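Local coordinates for okadaic acid binding protein 2-alpha (Halichondria okadai, PDB 4WRI) that binds the polyether toxin okadaic acid in a pocket and is implicated in the accumulation of this cytotoxin by the sponge, at residues A11-C14 with R15-R18; V20-P23 with W24-G28; S87-V90 with Q91-L95. One frame throughout, in Å; residues are numbered along the deposited sequence.

Contact 1 (A11-C14 with R15-R18); sequences AHWC and RKMR
M17 lays its CG over the six-membered ring of W13, 3.4 Å from the ring centroid and close to the ring normal. Its sulfur then runs on obliquely above the indole, with SD 3.8 Å from W13 CZ2, which adds a Met-aromatic contact to the CH-pi one. With CG anti to its carbonyl carbon (chi1 -65°), M17 sends CB and CG back toward the start of the helix, and the bend at chi2 then swings SD across the indole. K16 passes between the two aromatic side chains, crossing the indole at about a right angle; its CE lies 4.0 Å from W13 CD1, while CG stands over one face of the H12 imidazole and CD comes 3.8 Å from H12 NE2. All of this is i to i+3 and i to i+4 packing on the first two turns of helix 11-27, whose backbone bonds run regularly from A11 O to R15 N through C14 O to R18 N. On the more polar side R18 bends back at chi3, and its guanidinium rides with one face above C14 O. Water 1 joins its NH2 to A11 O, and water 2 spans H12 ND1 and R15 NH1, lying in the plane of both groups. The polar ends are anchored further off: R18 NH2 forms a salt bridge with D192 OXT at the chain's C-terminus, R15 NE bonds to V191 O, H12 NE2 to N184 OD1, W13 NE1 to F173 O, and K16 NZ to the carbonyls of F172 and D175.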
loop_
_atom_site.group_PDB
_atom_site.type_symbol
_atom_site.label_atom_id
_atom_site.label_comp_id
_atom_site.label_asym_id
_atom_site.label_seq_id
_atom_site.Cartn_x
_atom_site.Cartn_y
_atom_site.Cartn_z
ATOM N N ALA A 11 12.504 2.454 -14.208
ATOM C CA ALA A 11 13.280 2.570 -12.989
ATOM C C ALA A 11 12.454 3.256 -11.905
ATOM O O ALA A 11 12.560 2.914 -10.720
ATOM C CB ALA A 11 14.569 3.347 -13.243
ATOM N N HIS A 12 11.646 4.224 -12.312
ATOM C CA HIS A 12 10.837 4.955 -11.353
ATOM C C HIS A 12 9.790 4.042 -10.732
ATOM O O HIS A 12 9.566 4.093 -9.521
ATOM C CB HIS A 12 10.149 6.141 -12.023
ATOM C CG HIS A 12 9.254 6.895 -11.092
ATOM N ND1 HIS A 12 9.737 7.592 -10.008
ATOM C CD2 HIS A 12 7.909 7.035 -11.071
ATOM C CE1 HIS A 12 8.723 8.138 -9.362
ATOM N NE2 HIS A 12 7.608 7.825 -9.991
ATOM N N TRP A 13 9.139 3.224 -11.537
ATOM C CA TRP A 13 8.160 2.294 -10.989
ATOM C C TRP A 13 8.829 1.321 -10.034
ATOM O O TRP A 13 8.278 1.006 -8.963
ATOM C CB TRP A 13 7.405 1.585 -12.093
ATOM C CG TRP A 13 6.354 0.640 -11.609
ATOM C CD1 TRP A 13 5.031 0.922 -11.399
ATOM C CD2 TRP A 13 6.522 -0.749 -11.300
ATOM N NE1 TRP A 13 4.368 -0.196 -10.954
ATOM C CE2 TRP A 13 5.266 -1.235 -10.882
ATOM C CE3 TRP A 13 7.617 -1.614 -11.286
ATOM C CZ2 TRP A 13 5.069 -2.565 -10.503
ATOM C CZ3 TRP A 13 7.417 -2.918 -10.900
ATOM C CH2 TRP A 13 6.166 -3.383 -10.516
ATOM N N CYS A 14 10.018 0.834 -10.363
ATOM C CA CYS A 14 10.683 -0.065 -9.426
ATOM C C CYS A 14 10.988 0.595 -8.099
ATOM O O CYS A 14 10.908 -0.049 -7.046
ATOM C CB CYS A 14 11.958 -0.641 -10.031
ATOM S SG CYS A 14 11.627 -1.731 -11.447
ATOM N N ARG A 15 11.345 1.875 -8.137
ATOM C CA ARG A 15 11.566 2.644 -6.938
ATOM C C ARG A 15 10.286 2.744 -6.126
ATOM O O ARG A 15 10.322 2.636 -4.901
ATOM C CB ARG A 15 12.037 4.048 -7.303
ATOM C CG ARG A 15 12.461 4.880 -6.115
ATOM C CD ARG A 15 12.943 6.246 -6.567
ATOM N NE ARG A 15 13.321 7.067 -5.436
ATOM C CZ ARG A 15 13.429 8.394 -5.480
ATOM N NH1 ARG A 15 13.196 9.033 -6.615
ATOM N NH2 ARG A 15 13.762 9.075 -4.396
ATOM N N LYS A 16 9.165 2.969 -6.798
ATOM C CA LYS A 16 7.897 2.968 -6.077
ATOM C C LYS A 16 7.659 1.595 -5.406
ATOM O O LYS A 16 7.214 1.545 -4.236
ATOM C CB LYS A 16 6.736 3.355 -6.996
ATOM C CG LYS A 16 6.731 4.823 -7.406
ATOM C CD LYS A 16 5.478 5.192 -8.196
ATOM C CE LYS A 16 5.362 4.469 -9.541
ATOM N NZ LYS A 16 4.105 4.873 -10.261
ATOM N N MET A 17 7.959 0.492 -6.089
ATOM C CA MET A 17 7.719 -0.814 -5.479
ATOM C C MET A 17 8.678 -1.097 -4.328
ATOM O O MET A 17 8.288 -1.729 -3.335
ATOM C CB MET A 17 7.725 -1.934 -6.515
ATOM C CG MET A 17 6.600 -1.817 -7.511
ATOM S SD MET A 17 4.916 -1.749 -6.806
ATOM C CE MET A 17 4.521 0.007 -6.856
ATOM N N ARG A 18 9.918 -0.625 -4.415
ATOM C CA ARG A 18 10.821 -0.709 -3.271
ATOM C C ARG A 18 10.251 0.083 -2.101
ATOM O O ARG A 18 10.465 -0.265 -0.937
ATOM C CB ARG A 18 12.224 -0.197 -3.620
ATOM C CG ARG A 18 12.958 -1.087 -4.622
ATOM C CD ARG A 18 14.443 -0.712 -4.677
ATOM N NE ARG A 18 14.685 0.586 -5.310
ATOM C CZ ARG A 18 14.728 0.797 -6.630
ATOM N NH1 ARG A 18 14.510 -0.188 -7.496
ATOM N NH2 ARG A 18 14.983 2.028 -7.066
HETATM O O HOH W 1 14.862 1.840 -9.877
HETATM O O HOH W 2 12.441 8.282 -9.339
#

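Contact 2 (V20-P23 with W24-G28); sequences VFRP and WDVEG
F21 O, R22 O and P23 O take the backbone N-H groups of D25, V26 and E27 in turn, so V20-P23 and W24-E27 run on as the closing turns of helix 11-27. P23 brings a kink, since its ring nitrogen has no hydrogen to give to the turn before. Just past the helix, G28 N still bonds back to W24 O. Among the side chains, V20 and W24 run side by side in the same direction, and V20 CG1 meets the far corner of the indole, 3.4 Å from W24 CH2. W24 CG is anti to its carbonyl carbon (chi1 -56°), which carries the ring back along the helix until one face sits above V20 O. In this position the indole touches okadaic acid, so this part of the helix contributes W24 to the lining of the toxin pocket; F39, H67 and Y89 meet the same indole edge-to-face. F21 crosses W24 nearly perpendicularly, with F21 CD1 4.0 Å from W24 CE3, and its other side reaches D25 CB, 3.8 Å from F21 CE2. Water 3 accepts from R22 NE at 2.8 Å and donates to D25 OD2, bridging opposite charges too far apart for a salt bridge. R22 NH2 pairs instead with E86, D25 OD1 takes the N-H of G32, and E27 forms salt bridges with R45 and R46.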
loop_
_atom_site.group_PDB
_atom_site.type_symbol
_atom_site.label_atom_id
_atom_site.label_comp_id
_atom_site.label_asym_id
_atom_site.label_seq_id
_atom_site.Cartn_x
_atom_site.Cartn_y
_atom_site.Cartn_z
ATOM N N VAL A 20 7.055 0.393 -1.402
ATOM C CA VAL A 20 6.062 -0.495 -0.808
ATOM C C VAL A 20 6.722 -1.527 0.101
ATOM O O VAL A 20 6.243 -1.798 1.200
ATOM C CB VAL A 20 5.296 -1.246 -1.902
ATOM C CG1 VAL A 20 4.335 -2.264 -1.292
ATOM C CG2 VAL A 20 4.537 -0.271 -2.807
ATOM N N PHE A 21 7.813 -2.129 -0.363
ATOM C CA PHE A 21 8.424 -3.269 0.318
ATOM C C PHE A 21 9.191 -2.848 1.571
ATOM O O PHE A 21 9.239 -3.607 2.564
ATOM C CB PHE A 21 9.358 -3.995 -0.657
ATOM C CG PHE A 21 9.903 -5.303 -0.139
ATOM C CD1 PHE A 21 9.197 -6.489 -0.308
ATOM C CD2 PHE A 21 11.127 -5.349 0.511
ATOM C CE1 PHE A 21 9.721 -7.716 0.130
ATOM C CE2 PHE A 21 11.658 -6.586 0.962
ATOM C CZ PHE A 21 10.953 -7.754 0.773
ATOM N N ARG A 22 9.809 -1.665 1.527
ATOM C CA ARG A 22 10.726 -1.257 2.599
ATOM C C ARG A 22 10.158 -1.358 4.027
ATOM O O ARG A 22 10.827 -1.936 4.881
ATOM C CB ARG A 22 11.348 0.132 2.316
ATOM C CG ARG A 22 12.379 0.595 3.379
ATOM C CD ARG A 22 13.640 -0.268 3.403
ATOM N NE ARG A 22 14.098 -0.657 2.062
ATOM C CZ ARG A 22 14.793 0.112 1.223
ATOM N NH1 ARG A 22 15.149 1.346 1.574
ATOM N NH2 ARG A 22 15.133 -0.352 0.020
ATOM N N PRO A 23 8.942 -0.845 4.269
ATOM C CA PRO A 23 8.438 -0.944 5.651
ATOM C C PRO A 23 8.256 -2.401 6.098
ATOM O O PRO A 23 8.457 -2.705 7.288
ATOM C CB PRO A 23 7.100 -0.205 5.598
ATOM C CG PRO A 23 7.198 0.699 4.396
ATOM C CD PRO A 23 8.059 -0.041 3.401
ATOM N N TRP A 24 7.902 -3.296 5.173
ATOM C CA TRP A 24 7.775 -4.706 5.514
ATOM C C TRP A 24 9.140 -5.289 5.838
ATOM O O TRP A 24 9.294 -6.048 6.786
ATOM C CB TRP A 24 7.159 -5.490 4.366
ATOM C CG TRP A 24 5.825 -4.980 3.894
ATOM C CD1 TRP A 24 4.898 -4.253 4.607
ATOM C CD2 TRP A 24 5.256 -5.200 2.604
ATOM N NE1 TRP A 24 3.795 -4.010 3.820
ATOM C CE2 TRP A 24 4.001 -4.557 2.579
ATOM C CE3 TRP A 24 5.707 -5.846 1.447
ATOM C CZ2 TRP A 24 3.172 -4.567 1.451
ATOM C CZ3 TRP A 24 4.867 -5.858 0.330
ATOM C CH2 TRP A 24 3.636 -5.213 0.335
ATOM N N ASP A 25 10.147 -4.952 5.032
ATOM C CA ASP A 25 11.518 -5.374 5.306
ATOM C C ASP A 25 11.904 -4.916 6.720
ATOM O O ASP A 25 12.434 -5.709 7.507
ATOM C CB ASP A 25 12.439 -4.775 4.237
ATOM C CG ASP A 25 13.832 -5.377 4.213
ATOM O OD1 ASP A 25 14.191 -6.220 5.064
ATOM O OD2 ASP A 25 14.582 -4.987 3.286
ATOM N N VAL A 26 11.662 -3.647 7.031
ATOM C CA VAL A 26 12.007 -3.133 8.358
ATOM C C VAL A 26 11.274 -3.899 9.471
ATOM O O VAL A 26 11.908 -4.296 10.461
ATOM C CB VAL A 26 11.776 -1.606 8.445
ATOM C CG1 VAL A 26 11.979 -1.108 9.871
ATOM C CG2 VAL A 26 12.750 -0.879 7.502
ATOM N N GLU A 27 9.983 -4.159 9.282
ATOM C CA GLU A 27 9.200 -4.955 10.248
ATOM C C GLU A 27 9.839 -6.313 10.520
ATOM O O GLU A 27 9.839 -6.805 11.654
ATOM C CB GLU A 27 7.782 -5.221 9.745
ATOM C CG GLU A 27 6.788 -4.099 9.885
ATOM C CD GLU A 27 5.434 -4.526 9.348
ATOM O OE1 GLU A 27 4.770 -5.364 9.994
ATOM O OE2 GLU A 27 5.039 -4.056 8.261
ATOM N N GLY A 28 10.364 -6.927 9.471
ATOM C CA GLY A 28 10.953 -8.247 9.563
ATOM C C GLY A 28 12.382 -8.275 10.042
ATOM O O GLY A 28 13.011 -9.342 10.053
HETATM O O HOH W 3 13.552 -3.314 1.491
#

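Contact 3 (S87-V90 with Q91-L95); sequences SQYV and QNAWL
Q88 and N92, one helical turn apart, join their side-chain amides by a hydrogen bond from Q88 NE2 to N92 OD1, 2.9 Å long and fairly straight at 162°. The acceptor lies in the amide plane of Q88, but the donor approaches from above the carbonyl plane of N92 and does not follow a lone pair; the two amide planes stand 49° apart. A bend at chi2 (60°) turns the Q88 chain so that its amide nitrogen faces N92. The bond holds the N92 amide from its oxygen side, while N92 ND2 gives a hydrogen bond to C72 O, so both ends of the group are engaged and its rotation is fixed.

The backbone supplies the regular i to i+4 ladder of an alpha helix. N92 N to Q88 O and A93 N to Y89 O are each 2.8 Å, whereas Q91 N to S87 O is longer at 3.2 Å. S87 O has a second partner in water 4, which donates to it and also to Q91 OE1 at 3.1 Å; the Q91 chain, bent at chi2, brings its amide round to that water.

Apolar contact across the segments is modest. A93 CB sits over one face of the Y89 ring, offset toward the rim, with 4.1 Å between it and Y89 CZ. The phenol continues past the methyl group, and its OH is hydrogen-bonded to H71 NE2.

Helix 86-96 follows directly on strand 84-85, which pairs antiparallel with strand 33-34. The buried side of helix 86-96 packs on helix 11-27, where V90 meets W13, C14 and M17 and Y89 meets V20, while N92 and Y89 reach across to residues of helix 61-72.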
loop_
_atom_site.group_PDB
_atom_site.type_symbol
_atom_site.label_atom_id
_atom_site.label_comp_id
_atom_site.label_asym_id
_atom_site.label_seq_id
_atom_site.Cartn_x
_atom_site.Cartn_y
_atom_site.Cartn_z
ATOM N N SER A 87 13.969 -7.512 -4.420
ATOM C CA SER A 87 13.944 -7.434 -5.880
ATOM C C SER A 87 12.905 -8.374 -6.449
ATOM O O SER A 87 12.280 -8.099 -7.486
ATOM C CB SER A 87 15.325 -7.736 -6.447
ATOM O OG SER A 87 15.691 -9.079 -6.206
ATOM N N GLN A 88 12.677 -9.479 -5.752
ATOM C CA GLN A 88 11.662 -10.418 -6.198
ATOM C C GLN A 88 10.261 -9.829 -6.036
ATOM O O GLN A 88 9.402 -10.016 -6.906
ATOM C CB GLN A 88 11.766 -11.743 -5.452
ATOM C CG GLN A 88 10.924 -12.834 -6.079
ATOM C CD GLN A 88 11.324 -13.105 -7.493
ATOM O OE1 GLN A 88 12.488 -13.416 -7.764
ATOM N NE2 GLN A 88 10.373 -13.008 -8.412
ATOM N N TYR A 89 10.014 -9.129 -4.928
ATOM C CA TYR A 89 8.723 -8.503 -4.781
ATOM C C TYR A 89 8.479 -7.547 -5.936
ATOM O O TYR A 89 7.374 -7.500 -6.476
ATOM C CB TYR A 89 8.612 -7.742 -3.454
ATOM C CG TYR A 89 7.332 -6.927 -3.434
ATOM C CD1 TYR A 89 6.085 -7.543 -3.284
ATOM C CD2 TYR A 89 7.358 -5.544 -3.647
ATOM C CE1 TYR A 89 4.900 -6.796 -3.337
ATOM C CE2 TYR A 89 6.185 -4.793 -3.692
ATOM C CZ TYR A 89 4.965 -5.432 -3.542
ATOM O OH TYR A 89 3.807 -4.704 -3.607
ATOM N N VAL A 90 9.504 -6.787 -6.318
ATOM C CA VAL A 90 9.346 -5.828 -7.411
ATOM C C VAL A 90 8.900 -6.539 -8.708
ATOM O O VAL A 90 7.971 -6.102 -9.372
ATOM C CB VAL A 90 10.616 -4.985 -7.623
ATOM C CG1 VAL A 90 10.509 -4.114 -8.875
ATOM C CG2 VAL A 90 10.899 -4.131 -6.383
ATOM N N GLN A 91 9.542 -7.655 -9.040
ATOM C CA GLN A 91 9.160 -8.368 -10.252
ATOM C C GLN A 91 7.822 -9.066 -10.099
ATOM O O GLN A 91 7.086 -9.186 -11.076
ATOM C CB GLN A 91 10.218 -9.389 -10.655
ATOM C CG GLN A 91 11.577 -8.787 -10.980
ATOM C CD GLN A 91 11.540 -7.813 -12.147
ATOM O OE1 GLN A 91 12.146 -6.740 -12.100
ATOM N NE2 GLN A 91 10.817 -8.171 -13.179
ATOM N N ASN A 92 7.484 -9.531 -8.900
ATOM C CA ASN A 92 6.167 -10.140 -8.703
ATOM C C ASN A 92 5.065 -9.090 -8.838
ATOM O O ASN A 92 3.996 -9.363 -9.408
ATOM C CB ASN A 92 6.057 -10.804 -7.325
ATOM C CG ASN A 92 6.887 -12.067 -7.218
ATOM O OD1 ASN A 92 7.533 -12.467 -8.188
ATOM N ND2 ASN A 92 6.876 -12.705 -6.072
ATOM N N ALA A 93 5.323 -7.892 -8.319
ATOM C CA ALA A 93 4.363 -6.793 -8.445
ATOM C C ALA A 93 4.185 -6.417 -9.907
ATOM O O ALA A 93 3.100 -6.025 -10.326
ATOM C CB ALA A 93 4.826 -5.596 -7.639
ATOM N N TRP A 94 5.247 -6.551 -10.691
ATOM C CA TRP A 94 5.139 -6.254 -12.119
ATOM C C TRP A 94 4.135 -7.192 -12.792
ATOM O O TRP A 94 3.288 -6.749 -13.574
ATOM C CB TRP A 94 6.518 -6.330 -12.765
ATOM C CG TRP A 94 6.568 -5.977 -14.228
ATOM C CD1 TRP A 94 6.995 -6.785 -15.242
ATOM C CD2 TRP A 94 6.181 -4.735 -14.838
ATOM N NE1 TRP A 94 6.911 -6.116 -16.437
ATOM C CE2 TRP A 94 6.413 -4.860 -16.225
ATOM C CE3 TRP A 94 5.671 -3.527 -14.348
ATOM C CZ2 TRP A 94 6.153 -3.823 -17.133
ATOM C CZ3 TRP A 94 5.400 -2.489 -15.260
ATOM C CH2 TRP A 94 5.653 -2.648 -16.631
ATOM N N LEU A 95 4.223 -8.485 -12.486
ATOM C CA LEU A 95 3.244 -9.433 -13.002
ATOM C C LEU A 95 1.858 -9.130 -12.443
ATOM O O LEU A 95 0.861 -9.180 -13.165
ATOM C CB LEU A 95 3.642 -10.874 -12.672
ATOM C CG LEU A 95 4.519 -11.584 -13.718
ATOM C CD1 LEU A 95 5.799 -10.821 -14.007
ATOM C CD2 LEU A 95 4.825 -13.020 -13.287
HETATM O O HOH W 4 13.546 -6.379 -9.367
#

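How the contacts relate
Contacts 1 and 2 follow each other on helix 11-27, their centres 15 Å apart, and contact 3 comes later in the chain on helix 86-96. Contact 3 touches both: its centre is 10 Å from that of contact 1, where W13 CH2 packs 3.5 Å from V90 O, and 15 Å from that of contact 2, where F21 CD1 comes 3.4 Å from Y89 CB. Helix 86-96 thus packs against both parts of the longer helix. Okadaic acid is touched by W24 of contact 2, while the side chains of Y89 in contact 3 and M17 in contact 1 are about 6 and 9 Å from it, consistent with a position behind the residues that line the pocket.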